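Local coordinates for cystathionine gamma-lyase (Saccharomyces cerevisiae, PDB 1N8P), which belongs to the Cys/Met metabolism family of pyridoxal-5'-phosphate-dependent enzymes and binds that cofactor, at residues 257-269 with 298-310. Residues are numbered along the deposited sequence; the frame is centred on the assembly and turned at random.
Sequences VRQAALSANKIAE and QHRDALGGGMISF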
# COMPACT_ATOMS: atom_id res chain seq x y z
N VAL A 257 -4.00 -23.00 -8.77
CA VAL A 257 -5.05 -24.02 -8.66
C VAL A 257 -4.74 -25.33 -9.37
O VAL A 257 -5.19 -26.40 -8.95
CB VAL A 257 -6.33 -23.47 -9.21
CG1 VAL A 257 -7.34 -24.57 -9.31
CG2 VAL A 257 -6.84 -22.36 -8.30
N ARG A 258 -3.97 -25.25 -10.44
CA ARG A 258 -3.60 -26.44 -11.21
C ARG A 258 -2.64 -27.29 -10.38
O ARG A 258 -2.72 -28.51 -10.40
CB ARG A 258 -2.91 -26.01 -12.53
CG ARG A 258 -2.68 -27.12 -13.56
CD ARG A 258 -3.98 -27.50 -14.22
NE ARG A 258 -3.86 -28.68 -15.06
CZ ARG A 258 -4.90 -29.36 -15.53
NH1 ARG A 258 -6.14 -28.97 -15.25
NH2 ARG A 258 -4.71 -30.43 -16.29
N GLN A 259 -1.74 -26.63 -9.67
CA GLN A 259 -0.74 -27.30 -8.86
C GLN A 259 -1.32 -27.82 -7.54
O GLN A 259 -1.10 -28.96 -7.14
CB GLN A 259 0.37 -26.30 -8.57
CG GLN A 259 1.50 -26.85 -7.75
CD GLN A 259 2.27 -27.84 -8.50
OE1 GLN A 259 2.59 -27.63 -9.66
NE2 GLN A 259 2.59 -28.96 -7.87
N ALA A 260 -2.08 -26.98 -6.86
CA ALA A 260 -2.68 -27.36 -5.60
C ALA A 260 -3.55 -28.59 -5.80
O ALA A 260 -3.66 -29.44 -4.92
CB ALA A 260 -3.50 -26.18 -5.05
N ALA A 261 -4.15 -28.71 -6.97
CA ALA A 261 -5.02 -29.84 -7.27
C ALA A 261 -4.23 -31.15 -7.52
O ALA A 261 -4.52 -32.18 -6.91
CB ALA A 261 -5.93 -29.48 -8.47
N LEU A 262 -3.24 -31.12 -8.42
CA LEU A 262 -2.44 -32.32 -8.66
C LEU A 262 -1.91 -32.79 -7.30
O LEU A 262 -2.03 -33.95 -6.95
CB LEU A 262 -1.23 -32.05 -9.58
CG LEU A 262 -1.30 -31.20 -10.86
CD1 LEU A 262 -0.04 -31.50 -11.59
CD2 LEU A 262 -2.50 -31.47 -11.76
N SER A 263 -1.35 -31.89 -6.52
CA SER A 263 -0.83 -32.27 -5.23
C SER A 263 -1.84 -32.93 -4.32
O SER A 263 -1.56 -33.98 -3.78
CB SER A 263 -0.22 -31.06 -4.53
OG SER A 263 1.04 -30.77 -5.09
N ALA A 264 -3.01 -32.31 -4.16
CA ALA A 264 -4.08 -32.85 -3.29
C ALA A 264 -4.57 -34.21 -3.76
O ALA A 264 -4.93 -35.05 -2.96
CB ALA A 264 -5.25 -31.87 -3.20
N ASN A 265 -4.58 -34.40 -5.07
CA ASN A 265 -4.99 -35.67 -5.63
C ASN A 265 -3.93 -36.69 -5.26
O ASN A 265 -4.27 -37.75 -4.75
CB ASN A 265 -5.11 -35.57 -7.15
CG ASN A 265 -5.37 -36.91 -7.80
OD1 ASN A 265 -4.45 -37.70 -8.01
ND2 ASN A 265 -6.64 -37.18 -8.11
N LYS A 266 -2.66 -36.38 -5.52
CA LYS A 266 -1.57 -37.29 -5.20
C LYS A 266 -1.45 -37.56 -3.70
O LYS A 266 -0.84 -38.55 -3.28
CB LYS A 266 -0.23 -36.77 -5.73
CG LYS A 266 0.08 -37.16 -7.16
CD LYS A 266 1.47 -36.69 -7.57
CE LYS A 266 2.53 -37.25 -6.63
NZ LYS A 266 3.92 -36.89 -7.05
N ILE A 267 -2.03 -36.68 -2.89
CA ILE A 267 -2.00 -36.86 -1.44
C ILE A 267 -3.22 -37.69 -1.00
O ILE A 267 -3.14 -38.46 -0.03
CB ILE A 267 -2.00 -35.51 -0.72
CG1 ILE A 267 -0.62 -34.88 -0.84
CG2 ILE A 267 -2.37 -35.69 0.73
CD1 ILE A 267 -0.53 -33.45 -0.30
N ALA A 268 -4.34 -37.53 -1.70
CA ALA A 268 -5.56 -38.27 -1.40
C ALA A 268 -5.34 -39.75 -1.75
O ALA A 268 -5.70 -40.65 -0.98
CB ALA A 268 -6.70 -37.72 -2.22
N GLU A 269 -4.74 -40.01 -2.90
CA GLU A 269 -4.49 -41.38 -3.27
C GLU A 269 -3.63 -42.01 -2.18
O GLU A 269 -3.84 -43.15 -1.79
CB GLU A 269 -3.80 -41.44 -4.65
CG GLU A 269 -4.49 -40.56 -5.64
CD GLU A 269 -4.16 -40.83 -7.09
OE1 GLU A 269 -2.98 -41.10 -7.43
OE2 GLU A 269 -5.10 -40.72 -7.90
N GLN A 298 -18.76 -31.35 -14.01
CA GLN A 298 -18.69 -29.96 -13.56
C GLN A 298 -17.26 -29.43 -13.35
O GLN A 298 -17.01 -28.23 -13.52
CB GLN A 298 -19.51 -29.79 -12.28
CG GLN A 298 -20.94 -29.42 -12.56
CD GLN A 298 -21.84 -29.48 -11.35
OE1 GLN A 298 -22.99 -29.06 -11.42
NE2 GLN A 298 -21.33 -30.00 -10.23
N HIS A 299 -16.34 -30.33 -13.01
CA HIS A 299 -14.95 -30.00 -12.76
C HIS A 299 -14.04 -30.11 -13.98
O HIS A 299 -14.00 -31.14 -14.63
CB HIS A 299 -14.36 -30.96 -11.72
CG HIS A 299 -14.99 -30.87 -10.38
ND1 HIS A 299 -14.29 -31.10 -9.21
CD2 HIS A 299 -16.25 -30.54 -10.00
CE1 HIS A 299 -15.08 -30.92 -8.18
NE2 HIS A 299 -16.28 -30.58 -8.63
N ARG A 300 -13.25 -29.08 -14.24
CA ARG A 300 -12.29 -29.12 -15.35
C ARG A 300 -11.30 -30.28 -15.17
O ARG A 300 -10.75 -30.50 -14.08
CB ARG A 300 -11.49 -27.83 -15.41
CG ARG A 300 -10.38 -27.87 -16.46
CD ARG A 300 -9.53 -26.62 -16.35
NE ARG A 300 -10.35 -25.42 -16.41
CZ ARG A 300 -10.55 -24.73 -17.52
NH1 ARG A 300 -9.97 -25.13 -18.64
NH2 ARG A 300 -11.33 -23.65 -17.50
N ASP A 301 -11.09 -31.03 -16.24
CA ASP A 301 -10.17 -32.16 -16.25
C ASP A 301 -10.36 -33.13 -15.10
O ASP A 301 -9.57 -34.04 -14.90
CB ASP A 301 -8.74 -31.64 -16.26
CG ASP A 301 -8.42 -30.91 -17.53
OD1 ASP A 301 -8.61 -31.51 -18.60
OD2 ASP A 301 -8.00 -29.74 -17.47
N ALA A 302 -11.46 -32.93 -14.38
CA ALA A 302 -11.82 -33.75 -13.23
C ALA A 302 -10.90 -33.48 -12.03
O ALA A 302 -10.63 -34.39 -11.22
CB ALA A 302 -11.79 -35.22 -13.61
N LEU A 303 -10.43 -32.23 -11.92
CA LEU A 303 -9.55 -31.83 -10.83
C LEU A 303 -10.38 -31.82 -9.55
O LEU A 303 -11.48 -31.28 -9.53
CB LEU A 303 -8.96 -30.45 -11.11
CG LEU A 303 -7.99 -30.35 -12.31
CD1 LEU A 303 -7.69 -28.89 -12.66
CD2 LEU A 303 -6.74 -31.07 -11.97
N GLY A 304 -9.85 -32.44 -8.49
CA GLY A 304 -10.59 -32.51 -7.24
C GLY A 304 -10.53 -31.28 -6.38
O GLY A 304 -11.34 -31.08 -5.49
N GLY A 305 -9.55 -30.43 -6.64
CA GLY A 305 -9.44 -29.20 -5.87
C GLY A 305 -8.20 -29.23 -5.01
O GLY A 305 -7.29 -30.01 -5.29
N GLY A 306 -8.17 -28.41 -3.97
CA GLY A 306 -7.04 -28.37 -3.07
C GLY A 306 -7.40 -28.76 -1.65
O GLY A 306 -6.54 -28.82 -0.79
N MET A 307 -8.68 -29.04 -1.41
CA MET A 307 -9.15 -29.43 -0.09
C MET A 307 -9.40 -30.93 -0.03
O MET A 307 -10.16 -31.49 -0.84
CB MET A 307 -10.47 -28.72 0.26
CG MET A 307 -10.52 -27.22 -0.01
SD MET A 307 -9.48 -26.22 1.05
CE MET A 307 -10.28 -26.42 2.67
N ILE A 308 -8.77 -31.58 0.94
CA ILE A 308 -8.93 -33.01 1.14
C ILE A 308 -9.56 -33.01 2.52
O ILE A 308 -9.59 -31.98 3.16
CB ILE A 308 -7.53 -33.73 1.11
CG1 ILE A 308 -6.96 -33.62 -0.30
CG2 ILE A 308 -7.64 -35.21 1.52
CD1 ILE A 308 -5.52 -33.99 -0.41
N SER A 309 -10.11 -34.12 2.94
CA SER A 309 -10.73 -34.21 4.25
C SER A 309 -10.58 -35.68 4.55
O SER A 309 -10.77 -36.51 3.65
CB SER A 309 -12.19 -33.79 4.14
OG SER A 309 -12.87 -33.88 5.37
N PHE A 310 -10.20 -36.03 5.76
CA PHE A 310 -10.02 -37.45 6.04
C PHE A 310 -10.08 -37.66 7.52
O PHE A 310 -9.97 -36.70 8.26
CB PHE A 310 -8.69 -37.95 5.44
CG PHE A 310 -7.49 -37.60 6.24
CD1 PHE A 310 -6.90 -38.54 7.08
CD2 PHE A 310 -6.95 -36.32 6.20
CE1 PHE A 310 -5.82 -38.21 7.86
CE2 PHE A 310 -5.87 -35.99 6.98
CZ PHE A 310 -5.30 -36.93 7.80
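Where helix 253-271 packs on the smaller mixed sheet, Ala261, Ala264 and Ile267 face strand 307-312 and the glycine-rich loop leading into it. Helix and strand run nearly parallel, their segment axes 19° apart and 8.6 Å at closest approach. With CG1 anti to the carbonyl carbon (chi1 -67°), Ile308 reaches from the strand toward the helix through CD1, which lies 3.5 Å from Ala264 CB and 3.8 Å from Ile267 CG2; the two isoleucine side chains cross at about a right angle. Small residues let the loop come close to the helix: the CA atoms of Ala261 and Gly305 are 4.7 Å apart, and Gly305 O, hydrogen-bonded to Tyr283 OH, also makes a CA-H...O contact with Ala261 CA. At the backbone angles of Gly305 a beta carbon would jam against Gly304 O, which calls for glycine. Such helix-on-sheet packing belongs to the C-terminal domain of fold-type I PLP enzymes. Farther back along the loop, Leu303 CD2 rests 3.9 Å from Ala261 CB and also lies over one face of the Arg258 guanidinium. That side chain, bent at chi2 (74°), carries NH1 to Asp301 OD2 in a 3.0 Å salt bridge; NH1 comes in on the anti side, tilted out of the carboxylate plane, in a distinctly bent bond. Within the loop, His299 ND1 donates to Leu303 O (2.8 Å), close to the plane of its ring.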